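Local coordinates for 2-oxoadipate dioxygenase/decarboxylase, chloroplastic/amyloplastic (Oryza sativa, PDB 6W1K), which catalyses the iron(II)-dependent decarboxylation and hydroxylation of 2-oxoadipate to D-2-hydroxyglutarate in lysine catabolism, and takes part in regulating starch synthesis and amyloplast development, at residues 71-79 with 120-128; 90-101 with 293-304. One frame throughout, in Å; residues are numbered along the deposited sequence.

How the contacts relate
The two contacts lie on the same mixed sheet, where strands 121-127 and 97-103 run antiparallel side by side. Contact 1 is buried, the packing of helix 72-81 on strand 121-127; it is aliphatic apart from one phenylalanine ring and a glutamate that binds the first turn of the helix. Contact 2 is partly buried: the hairpin of strands 85-92 and 97-103 meets segment 293-304, which holds helix 296-302, through aromatic rings near the substrate and lysine-carboxylate bridges at its more open end. E126 of contact 1 and R98 of contact 2 join the two by a salt bridge, OE2 to NH2 2.6 Å. Both touch 2-oxoadipate, contact 1 through F123 and contact 2 through F294, A299, I302 and F303.

Contact 1: 71-79 with 120-128; sequences GIKSLAEFF and PRIFISELL. With OOG (2-oxoadipic acid), chain F.
Helix 72-79 packs on strand 121-127 nearly antiparallel, the two axes at 160° and 8.4 Å apart at their closest, with G71 opposite E126 and F79 opposite I122. I122, I124 and E126, alternate residues of the strand, point toward the helix. F123, turned the other way, lays a ring face against C4 of 2-oxoadipate; such helix-on-sheet packing is consistent with the glyoxalase (VOC-like) clan. At the far end I122 lies over one face of the F79 ring: CG1 sits 3.9 Å from the ring centroid, a CH-pi contact, while CD1 reaches the rim at CE1. In the middle, I124 sends CD1 to within 4.0 Å of L75 CB and turns its CG2 branch to I72 CG1.

E126 CG stands between backbone N and carbonyl carbon (chi1 67°) and the chain beyond is extended, which carries OE1 to the start of the helix. There I72 N donates to E126 OE1 over 2.8 Å in a nearly straight bond, on the anti side of the carboxylate. A water bridges the same OE1 to K73 N, and OE2 pairs with R98 of the neighbouring strand. The buried carboxylate thus has both oxygens engaged, and its charge is probably stabilised by the helix dipole as well as by the arginine.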
loop_
_atom_site.group_PDB
_atom_site.type_symbol
_atom_site.label_atom_id
_atom_site.label_comp_id
_atom_site.label_asym_id
_atom_site.label_seq_id
_atom_site.Cartn_x
_atom_site.Cartn_y
_atom_site.Cartn_z
ATOM N N GLY A 71 10.211 4.679 -11.495
ATOM C CA GLY A 71 9.578 5.232 -10.303
ATOM C C GLY A 71 8.066 5.268 -10.366
ATOM O O GLY A 71 7.419 4.426 -10.989
ATOM N N ILE A 72 7.500 6.251 -9.672
ATOM C CA ILE A 72 6.051 6.346 -9.534
ATOM C C ILE A 72 5.370 6.259 -10.900
ATOM O O ILE A 72 4.364 5.567 -11.063
ATOM C CB ILE A 72 5.678 7.634 -8.801
ATOM C CG1 ILE A 72 6.157 7.585 -7.354
ATOM C CG2 ILE A 72 4.176 7.847 -8.825
ATOM C CD1 ILE A 72 6.184 8.928 -6.694
ATOM N N LYS A 73 5.927 6.935 -11.907
ATOM C CA LYS A 73 5.248 7.014 -13.190
ATOM C C LYS A 73 5.091 5.646 -13.853
ATOM O O LYS A 73 4.169 5.465 -14.666
ATOM C CB LYS A 73 6.006 7.966 -14.100
ATOM C CG LYS A 73 7.407 7.504 -14.421
ATOM C CD LYS A 73 8.015 8.312 -15.567
ATOM C CE LYS A 73 8.758 9.520 -15.072
ATOM N NZ LYS A 73 9.884 9.889 -15.985
ATOM N N SER A 74 5.949 4.673 -13.511
ATOM C CA SER A 74 5.903 3.379 -14.175
ATOM C C SER A 74 4.642 2.612 -13.801
ATOM O O SER A 74 4.160 1.787 -14.588
ATOM C CB SER A 74 7.176 2.574 -13.847
ATOM O OG SER A 74 7.171 2.094 -12.511
ATOM N N LEU A 75 4.077 2.887 -12.634
ATOM C CA LEU A 75 2.783 2.327 -12.265
ATOM C C LEU A 75 1.639 3.308 -12.423
ATOM O O LEU A 75 0.510 2.890 -12.693
ATOM C CB LEU A 75 2.782 1.873 -10.810
ATOM C CG LEU A 75 3.289 0.466 -10.547
ATOM C CD1 LEU A 75 3.479 0.366 -9.019
ATOM C CD2 LEU A 75 2.335 -0.561 -11.099
ATOM N N ALA A 76 1.907 4.599 -12.253
ATOM C CA ALA A 76 0.802 5.551 -12.211
ATOM C C ALA A 76 0.033 5.570 -13.515
ATOM O O ALA A 76 -1.171 5.792 -13.507
ATOM C CB ALA A 76 1.280 6.963 -11.933
ATOM N N GLU A 77 0.720 5.373 -14.642
ATOM C CA GLU A 77 0.069 5.437 -15.951
ATOM C C GLU A 77 -1.015 4.366 -16.114
ATOM O O GLU A 77 -2.035 4.597 -16.779
ATOM C CB GLU A 77 1.136 5.278 -17.032
ATOM C CG GLU A 77 0.736 5.724 -18.408
ATOM C CD GLU A 77 1.689 5.202 -19.493
ATOM O OE1 GLU A 77 1.223 5.087 -20.652
ATOM O OE2 GLU A 77 2.878 4.894 -19.194
ATOM N N PHE A 78 -0.786 3.173 -15.573
ATOM C CA PHE A 78 -1.840 2.171 -15.573
ATOM C C PHE A 78 -3.088 2.698 -14.878
ATOM O O PHE A 78 -4.196 2.639 -15.435
ATOM C CB PHE A 78 -1.365 0.889 -14.877
ATOM C CG PHE A 78 -2.492 -0.094 -14.605
ATOM C CD1 PHE A 78 -3.132 -0.733 -15.647
ATOM C CD2 PHE A 78 -2.911 -0.330 -13.308
ATOM C CE1 PHE A 78 -4.180 -1.643 -15.416
ATOM C CE2 PHE A 78 -3.951 -1.228 -13.056
ATOM C CZ PHE A 78 -4.605 -1.869 -14.112
ATOM N N PHE A 79 -2.928 3.203 -13.649
ATOM C CA PHE A 79 -4.094 3.617 -12.864
ATOM C C PHE A 79 -4.785 4.817 -13.491
ATOM O O PHE A 79 -6.027 4.866 -13.524
ATOM C CB PHE A 79 -3.719 3.883 -11.393
ATOM C CG PHE A 79 -3.301 2.639 -10.681
ATOM C CD1 PHE A 79 -4.251 1.690 -10.309
ATOM C CD2 PHE A 79 -1.962 2.372 -10.434
ATOM C CE1 PHE A 79 -3.905 0.541 -9.718
ATOM C CE2 PHE A 79 -1.611 1.191 -9.856
ATOM C CZ PHE A 79 -2.583 0.276 -9.490
ATOM N N PRO A 120 -10.175 0.857 -4.490
ATOM C CA PRO A 120 -9.231 1.412 -3.515
ATOM C C PRO A 120 -8.477 2.610 -4.073
ATOM O O PRO A 120 -8.284 2.748 -5.286
ATOM C CB PRO A 120 -8.288 0.236 -3.245
ATOM C CG PRO A 120 -8.234 -0.525 -4.582
ATOM C CD PRO A 120 -9.689 -0.414 -5.089
ATOM N N ARG A 121 -8.128 3.516 -3.160
ATOM C CA ARG A 121 -7.108 4.511 -3.439
ATOM C C ARG A 121 -5.798 3.787 -3.714
ATOM O O ARG A 121 -5.622 2.615 -3.370
ATOM C CB ARG A 121 -6.960 5.498 -2.272
ATOM C CG ARG A 121 -8.257 6.225 -1.849
ATOM C CD ARG A 121 -8.026 6.803 -0.466
ATOM N NE ARG A 121 -9.186 7.412 0.159
ATOM C CZ ARG A 121 -10.141 6.749 0.798
ATOM N NH1 ARG A 121 -10.085 5.417 0.898
ATOM N NH2 ARG A 121 -11.140 7.414 1.336
ATOM N N ILE A 122 -4.870 4.483 -4.368
ATOM C CA ILE A 122 -3.550 3.927 -4.639
ATOM C C ILE A 122 -2.491 4.870 -4.080
ATOM O O ILE A 122 -2.544 6.075 -4.311
ATOM C CB ILE A 122 -3.307 3.684 -6.150
ATOM C CG1 ILE A 122 -4.451 2.904 -6.793
ATOM C CG2 ILE A 122 -1.982 2.949 -6.321
ATOM C CD1 ILE A 122 -4.497 1.472 -6.457
ATOM N N PHE A 123 -1.532 4.315 -3.338
ATOM C CA PHE A 123 -0.420 5.053 -2.739
ATOM C C PHE A 123 0.850 4.481 -3.371
ATOM O O PHE A 123 1.086 3.276 -3.270
ATOM C CB PHE A 123 -0.424 4.879 -1.208
ATOM C CG PHE A 123 0.592 5.709 -0.478
ATOM C CD1 PHE A 123 1.943 5.339 -0.456
ATOM C CD2 PHE A 123 0.197 6.849 0.211
ATOM C CE1 PHE A 123 2.885 6.116 0.242
ATOM C CE2 PHE A 123 1.125 7.632 0.902
ATOM C CZ PHE A 123 2.468 7.272 0.912
ATOM N N ILE A 124 1.629 5.317 -4.076
ATOM C CA ILE A 124 2.817 4.847 -4.789
ATOM C C ILE A 124 3.992 5.706 -4.342
ATOM O O ILE A 124 3.942 6.937 -4.452
ATOM C CB ILE A 124 2.681 4.924 -6.313
ATOM C CG1 ILE A 124 1.400 4.216 -6.774
ATOM C CG2 ILE A 124 3.882 4.268 -6.943
ATOM C CD1 ILE A 124 1.079 4.372 -8.255
ATOM N N SER A 125 5.012 5.073 -3.823
ATOM C CA SER A 125 6.199 5.790 -3.380
ATOM C C SER A 125 7.366 5.414 -4.290
ATOM O O SER A 125 7.316 4.423 -5.037
ATOM C CB SER A 125 6.479 5.489 -1.913
ATOM O OG SER A 125 6.700 4.121 -1.709
ATOM N N GLU A 126 8.393 6.262 -4.281
ATOM C CA GLU A 126 9.636 5.944 -4.966
ATOM C C GLU A 126 10.831 6.364 -4.119
ATOM O O GLU A 126 10.791 7.377 -3.427
ATOM C CB GLU A 126 9.729 6.632 -6.339
ATOM C CG GLU A 126 9.830 8.146 -6.306
ATOM C CD GLU A 126 9.721 8.803 -7.694
ATOM O OE1 GLU A 126 9.371 8.132 -8.697
ATOM O OE2 GLU A 126 9.982 10.013 -7.775
ATOM N N LEU A 127 11.898 5.587 -4.210
ATOM C CA LEU A 127 13.170 5.964 -3.597
ATOM C C LEU A 127 13.909 6.978 -4.468
ATOM O O LEU A 127 14.051 6.789 -5.685
ATOM C CB LEU A 127 14.003 4.707 -3.404
ATOM C CG LEU A 127 15.388 4.871 -2.760
ATOM C CD1 LEU A 127 15.356 5.204 -1.306
ATOM C CD2 LEU A 127 16.085 3.521 -3.004
ATOM N N LEU A 128 14.398 8.042 -3.842
ATOM C CA LEU A 128 15.166 9.076 -4.538
ATOM C C LEU A 128 16.608 8.590 -4.629
ATOM O O LEU A 128 17.471 8.932 -3.809
ATOM C CB LEU A 128 15.030 10.412 -3.834
ATOM C CG LEU A 128 13.597 10.910 -3.643
ATOM C CD1 LEU A 128 13.602 12.119 -2.706
ATOM C CD2 LEU A 128 12.954 11.239 -4.980
HETATM C C2 OOG F . 3.625 2.759 2.226
HETATM C C3 OOG F . 3.501 3.283 3.658
HETATM C C4 OOG F . 2.602 4.523 3.692
HETATM C C6 OOG F . 0.108 4.934 4.479
HETATM O O4 OOG F . 0.363 6.110 4.841
HETATM O O3 OOG F . -0.984 4.411 4.794
HETATM C C5 OOG F . 1.122 4.144 3.660
HETATM C C1 OOG F . 4.693 1.662 2.105
HETATM O O1 OOG F . 5.136 1.378 1.047
HETATM O O2 OOG F . 5.162 0.974 3.226
HETATM O O5 OOG F . 0.747 3.241 3.000
HETATM O O HOH W 1 8.373 8.699 -11.292
#

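Contact 2: 90-101 with 293-304. With OOG (2-oxoadipic acid), chain F.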
loop_
_atom_site.group_PDB
_atom_site.type_symbol
_atom_site.label_atom_id
_atom_site.label_comp_id
_atom_site.label_asym_id
_atom_site.label_seq_id
_atom_site.Cartn_x
_atom_site.Cartn_y
_atom_site.Cartn_z
ATOM N N LEU A 90 3.559 13.543 -1.057
ATOM C CA LEU A 90 4.156 13.497 0.271
ATOM C C LEU A 90 5.662 13.297 0.153
ATOM O O LEU A 90 6.128 12.538 -0.708
ATOM C CB LEU A 90 3.551 12.345 1.066
ATOM C CG LEU A 90 2.098 12.526 1.507
ATOM C CD1 LEU A 90 1.163 12.320 0.340
ATOM C CD2 LEU A 90 1.766 11.562 2.636
ATOM N N ARG A 91 6.425 13.955 1.022
ATOM C CA ARG A 91 7.877 13.833 1.024
ATOM C C ARG A 91 8.351 13.250 2.344
ATOM O O ARG A 91 7.831 13.594 3.403
ATOM C CB ARG A 91 8.529 15.192 0.770
ATOM C CG ARG A 91 8.096 15.793 -0.552
ATOM C CD ARG A 91 9.054 16.894 -1.034
ATOM N NE ARG A 91 9.089 16.943 -2.500
ATOM C CZ ARG A 91 9.840 16.152 -3.275
ATOM N NH1 ARG A 91 10.657 15.238 -2.740
ATOM N NH2 ARG A 91 9.771 16.276 -4.599
ATOM N N PHE A 92 9.366 12.374 2.269
ATOM C CA PHE A 92 9.947 11.698 3.430
ATOM C C PHE A 92 11.442 11.925 3.374
ATOM O O PHE A 92 12.190 11.053 2.904
ATOM C CB PHE A 92 9.580 10.215 3.430
ATOM C CG PHE A 92 8.126 9.993 3.404
ATOM C CD1 PHE A 92 7.441 9.950 2.189
ATOM C CD2 PHE A 92 7.397 9.923 4.582
ATOM C CE1 PHE A 92 6.064 9.815 2.153
ATOM C CE2 PHE A 92 6.014 9.784 4.546
ATOM C CZ PHE A 92 5.356 9.723 3.323
ATOM N N PRO A 93 11.922 13.087 3.859
ATOM C CA PRO A 93 13.347 13.421 3.678
ATOM C C PRO A 93 14.320 12.432 4.308
ATOM O O PRO A 93 15.334 12.113 3.675
ATOM C CB PRO A 93 13.486 14.817 4.329
ATOM C CG PRO A 93 12.115 15.373 4.404
ATOM C CD PRO A 93 11.165 14.186 4.493
ATOM N N ALA A 94 14.082 11.971 5.543
ATOM C CA ALA A 94 15.045 11.093 6.212
ATOM C C ALA A 94 15.209 9.767 5.472
ATOM O O ALA A 94 16.320 9.216 5.386
ATOM C CB ALA A 94 14.605 10.840 7.657
ATOM N N LYS A 95 14.117 9.231 4.958
ATOM C CA LYS A 95 14.136 7.984 4.214
ATOM C C LYS A 95 14.398 8.177 2.727
ATOM O O LYS A 95 14.521 7.180 2.005
ATOM C CB LYS A 95 12.809 7.252 4.390
ATOM C CG LYS A 95 12.541 6.731 5.802
ATOM C CD LYS A 95 11.089 6.173 5.892
ATOM C CE LYS A 95 10.909 5.311 7.139
ATOM N NZ LYS A 95 10.804 6.184 8.344
ATOM N N LYS A 96 14.485 9.422 2.255
ATOM C CA LYS A 96 14.793 9.726 0.857
ATOM C C LYS A 96 13.732 9.155 -0.081
ATOM O O LYS A 96 14.046 8.534 -1.098
ATOM C CB LYS A 96 16.191 9.216 0.488
ATOM C CG LYS A 96 17.261 9.624 1.540
ATOM C CD LYS A 96 18.679 9.707 1.025
ATOM C CE LYS A 96 19.687 10.078 2.166
ATOM N NZ LYS A 96 21.029 10.373 1.607
ATOM N N LEU A 97 12.464 9.399 0.261
ATOM C CA LEU A 97 11.325 8.923 -0.504
ATOM C C LEU A 97 10.403 10.075 -0.891
ATOM O O LEU A 97 10.343 11.097 -0.216
ATOM C CB LEU A 97 10.503 7.907 0.304
ATOM C CG LEU A 97 11.234 6.776 1.034
ATOM C CD1 LEU A 97 10.273 6.010 1.961
ATOM C CD2 LEU A 97 11.876 5.855 0.004
ATOM N N ARG A 98 9.671 9.877 -1.977
ATOM C CA ARG A 98 8.585 10.755 -2.411
ATOM C C ARG A 98 7.427 9.818 -2.703
ATOM O O ARG A 98 7.643 8.664 -3.075
ATOM C CB ARG A 98 8.997 11.555 -3.657
ATOM C CG ARG A 98 7.890 12.276 -4.361
ATOM C CD ARG A 98 8.446 13.112 -5.532
ATOM N NE ARG A 98 8.653 12.312 -6.737
ATOM C CZ ARG A 98 7.771 12.197 -7.735
ATOM N NH1 ARG A 98 6.607 12.844 -7.698
ATOM N NH2 ARG A 98 8.057 11.433 -8.785
ATOM N N ALA A 99 6.195 10.286 -2.477
ATOM C CA ALA A 99 5.019 9.476 -2.738
ATOM C C ALA A 99 3.922 10.354 -3.328
ATOM O O ALA A 99 3.884 11.550 -3.091
ATOM C CB ALA A 99 4.497 8.792 -1.467
ATOM N N LEU A 100 3.044 9.729 -4.107
ATOM C CA LEU A 100 1.839 10.352 -4.635
ATOM C C LEU A 100 0.701 9.388 -4.406
ATOM O O LEU A 100 0.881 8.176 -4.534
ATOM C CB LEU A 100 1.983 10.619 -6.111
ATOM C CG LEU A 100 1.112 11.602 -6.873
ATOM C CD1 LEU A 100 1.184 12.976 -6.287
ATOM C CD2 LEU A 100 1.622 11.604 -8.332
ATOM N N TRP A 101 -0.470 9.898 -4.090
ATOM C CA TRP A 101 -1.624 9.021 -4.023
ATOM C C TRP A 101 -2.634 9.424 -5.091
ATOM O O TRP A 101 -2.576 10.520 -5.658
ATOM C CB TRP A 101 -2.228 9.018 -2.627
ATOM C CG TRP A 101 -3.024 10.190 -2.191
ATOM C CD1 TRP A 101 -2.568 11.365 -1.640
ATOM C CD2 TRP A 101 -4.455 10.283 -2.197
ATOM N NE1 TRP A 101 -3.632 12.172 -1.287
ATOM C CE2 TRP A 101 -4.799 11.538 -1.644
ATOM C CE3 TRP A 101 -5.474 9.420 -2.620
ATOM C CZ2 TRP A 101 -6.128 11.958 -1.496
ATOM C CZ3 TRP A 101 -6.812 9.836 -2.451
ATOM C CH2 TRP A 101 -7.119 11.089 -1.895
ATOM N N GLY A 293 -7.396 11.081 1.954
ATOM C CA GLY A 293 -5.974 11.245 1.763
ATOM C C GLY A 293 -5.154 10.589 2.866
ATOM O O GLY A 293 -5.586 9.639 3.527
ATOM N N PHE A 294 -3.964 11.134 3.078
ATOM C CA PHE A 294 -2.931 10.478 3.883
ATOM C C PHE A 294 -2.216 11.543 4.707
ATOM O O PHE A 294 -2.516 12.733 4.609
ATOM C CB PHE A 294 -1.973 9.698 2.984
ATOM C CG PHE A 294 -2.636 8.582 2.226
ATOM C CD1 PHE A 294 -2.660 7.295 2.745
ATOM C CD2 PHE A 294 -3.250 8.828 1.009
ATOM C CE1 PHE A 294 -3.288 6.284 2.055
ATOM C CE2 PHE A 294 -3.878 7.826 0.297
ATOM C CZ PHE A 294 -3.887 6.548 0.807
ATOM N N GLU A 295 -1.277 11.116 5.542
ATOM C CA GLU A 295 -0.626 12.044 6.466
ATOM C C GLU A 295 0.835 11.659 6.600
ATOM O O GLU A 295 1.158 10.508 6.912
ATOM C CB GLU A 295 -1.335 12.040 7.828
ATOM C CG GLU A 295 -1.149 13.352 8.604
ATOM C CD GLU A 295 0.145 13.346 9.397
ATOM O OE1 GLU A 295 0.480 12.267 9.927
ATOM O OE2 GLU A 295 0.828 14.399 9.493
ATOM N N VAL A 296 1.720 12.628 6.359
ATOM C CA VAL A 296 3.150 12.338 6.314
ATOM C C VAL A 296 3.610 11.695 7.618
ATOM O O VAL A 296 4.342 10.700 7.606
ATOM C CB VAL A 296 3.926 13.631 5.997
ATOM C CG1 VAL A 296 3.592 14.718 7.059
ATOM C CG2 VAL A 296 5.419 13.330 5.929
ATOM N N GLY A 297 3.174 12.234 8.765
ATOM C CA GLY A 297 3.581 11.674 10.047
ATOM C C GLY A 297 3.221 10.205 10.210
ATOM O O GLY A 297 4.054 9.390 10.621
ATOM N N ASN A 298 1.970 9.846 9.907
ATOM C CA ASN A 298 1.572 8.437 9.940
ATOM C C ASN A 298 2.405 7.605 8.971
ATOM O O ASN A 298 3.005 6.589 9.344
ATOM C CB ASN A 298 0.083 8.292 9.586
ATOM C CG ASN A 298 -0.828 8.887 10.638
ATOM O OD1 ASN A 298 -0.366 9.521 11.563
ATOM N ND2 ASN A 298 -2.125 8.632 10.519
ATOM N N ALA A 299 2.397 7.996 7.699
ATOM C CA ALA A 299 3.038 7.190 6.675
ATOM C C ALA A 299 4.487 6.909 7.025
ATOM O O ALA A 299 4.976 5.800 6.805
ATOM C CB ALA A 299 2.956 7.919 5.341
ATOM N N ASP A 300 5.192 7.921 7.554
ATOM C CA ASP A 300 6.605 7.762 7.868
ATOM C C ASP A 300 6.838 6.546 8.749
ATOM O O ASP A 300 7.807 5.818 8.552
ATOM C CB ASP A 300 7.153 9.023 8.546
ATOM C CG ASP A 300 8.682 9.039 8.642
ATOM O OD1 ASP A 300 9.370 8.528 7.734
ATOM O OD2 ASP A 300 9.207 9.588 9.637
ATOM N N LYS A 301 5.943 6.284 9.700
ATOM C CA LYS A 301 6.145 5.184 10.636
ATOM C C LYS A 301 5.607 3.865 10.095
ATOM O O LYS A 301 6.122 2.794 10.438
ATOM C CB LYS A 301 5.480 5.517 11.975
ATOM C CG LYS A 301 5.967 6.824 12.634
ATOM C CD LYS A 301 7.401 6.664 13.199
ATOM C CE LYS A 301 7.980 7.996 13.737
ATOM N NZ LYS A 301 9.115 8.512 12.902
ATOM N N ILE A 302 4.610 3.922 9.220
ATOM C CA ILE A 302 4.047 2.707 8.646
ATOM C C ILE A 302 5.025 2.083 7.664
ATOM O O ILE A 302 5.055 0.856 7.522
ATOM C CB ILE A 302 2.689 3.020 7.983
ATOM C CG1 ILE A 302 1.684 3.446 9.053
ATOM C CG2 ILE A 302 2.125 1.814 7.229
ATOM C CD1 ILE A 302 0.387 4.029 8.500
ATOM N N PHE A 303 5.873 2.902 7.009
ATOM C CA PHE A 303 6.921 2.355 6.142
ATOM C C PHE A 303 7.765 1.321 6.885
ATOM O O PHE A 303 8.352 0.425 6.270
ATOM C CB PHE A 303 7.872 3.456 5.620
ATOM C CG PHE A 303 7.372 4.187 4.397
ATOM C CD1 PHE A 303 7.163 3.513 3.195
ATOM C CD2 PHE A 303 7.127 5.548 4.446
ATOM C CE1 PHE A 303 6.701 4.184 2.075
ATOM C CE2 PHE A 303 6.648 6.230 3.327
ATOM C CZ PHE A 303 6.440 5.546 2.139
ATOM N N GLU A 304 7.864 1.456 8.199
ATOM C CA GLU A 304 8.751 0.621 8.981
ATOM C C GLU A 304 8.149 -0.736 9.328
ATOM O O GLU A 304 8.819 -1.552 9.985
ATOM C CB GLU A 304 9.170 1.396 10.233
ATOM C CG GLU A 304 10.004 2.638 9.872
ATOM C CD GLU A 304 10.597 3.349 11.067
ATOM O OE1 GLU A 304 11.002 2.654 12.026
ATOM O OE2 GLU A 304 10.659 4.606 11.034
HETATM C C2 OOG F . 3.625 2.759 2.226
HETATM C C3 OOG F . 3.501 3.283 3.658
HETATM C C4 OOG F . 2.602 4.523 3.692
HETATM C C6 OOG F . 0.108 4.934 4.479
HETATM O O4 OOG F . 0.363 6.110 4.841
HETATM O O3 OOG F . -0.984 4.411 4.794
HETATM C C5 OOG F . 1.122 4.144 3.660
HETATM C C1 OOG F . 4.693 1.662 2.105
HETATM O O1 OOG F . 5.136 1.378 1.047
HETATM O O2 OOG F . 5.162 0.974 3.226
HETATM O O5 OOG F . 0.747 3.241 3.000
HETATM O O HOH W 2 11.281 10.033 6.504
HETATM O O HOH W 3 -3.165 13.655 1.332
#
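K95 reaches D300 and E304 by an extended chain that bends only at its end (chi4 76°), while D300 holds CG anti to its own backbone N (chi1 -168°), bringing OD1 to the lysine. Three bonds grip NZ: K95 NZ to D300 OD1 at 2.8 Å, met from above the carboxylate plane; to D300 O, tilted from the carbonyl plane; and to E304 OE2 at 3.1 Å, on the anti side. A water donates to D300 OD1 too, and K301 adds a weak bridge to OD2.

Beside this polar end, F303 turns its edge onto the face of F92, centroids 5.0 Å apart and planes at 85°, with CE2 over the middle of the F92 ring. F303 is itself sandwiched: L97 CD1 stands 3.8 Å from its centroid on one face, and 2-oxoadipate lies against the other. F92 CZ also meets A299 CB, and A299 CB comes to 3.2 Å from O4 of the substrate. At the other end of the contact F294 directs its edge at the face of the five-membered ring of W101, while G293 CA packs against W101 CZ2 at 3.3 Å.

Within the hairpin, K96 and L97 form a G1 beta bulge opposite F92. E295 caps helix 296-302 through OE1, accepting from N298 N. The helix packs across the hairpin of strands 85-92 and 97-103. I302 packs on strand 258-271, and F303 also touches S125 of strand 121-127; with F294 and A299 they form one wall of the 2-oxoadipate pocket, between helix 296-302 and the sheet.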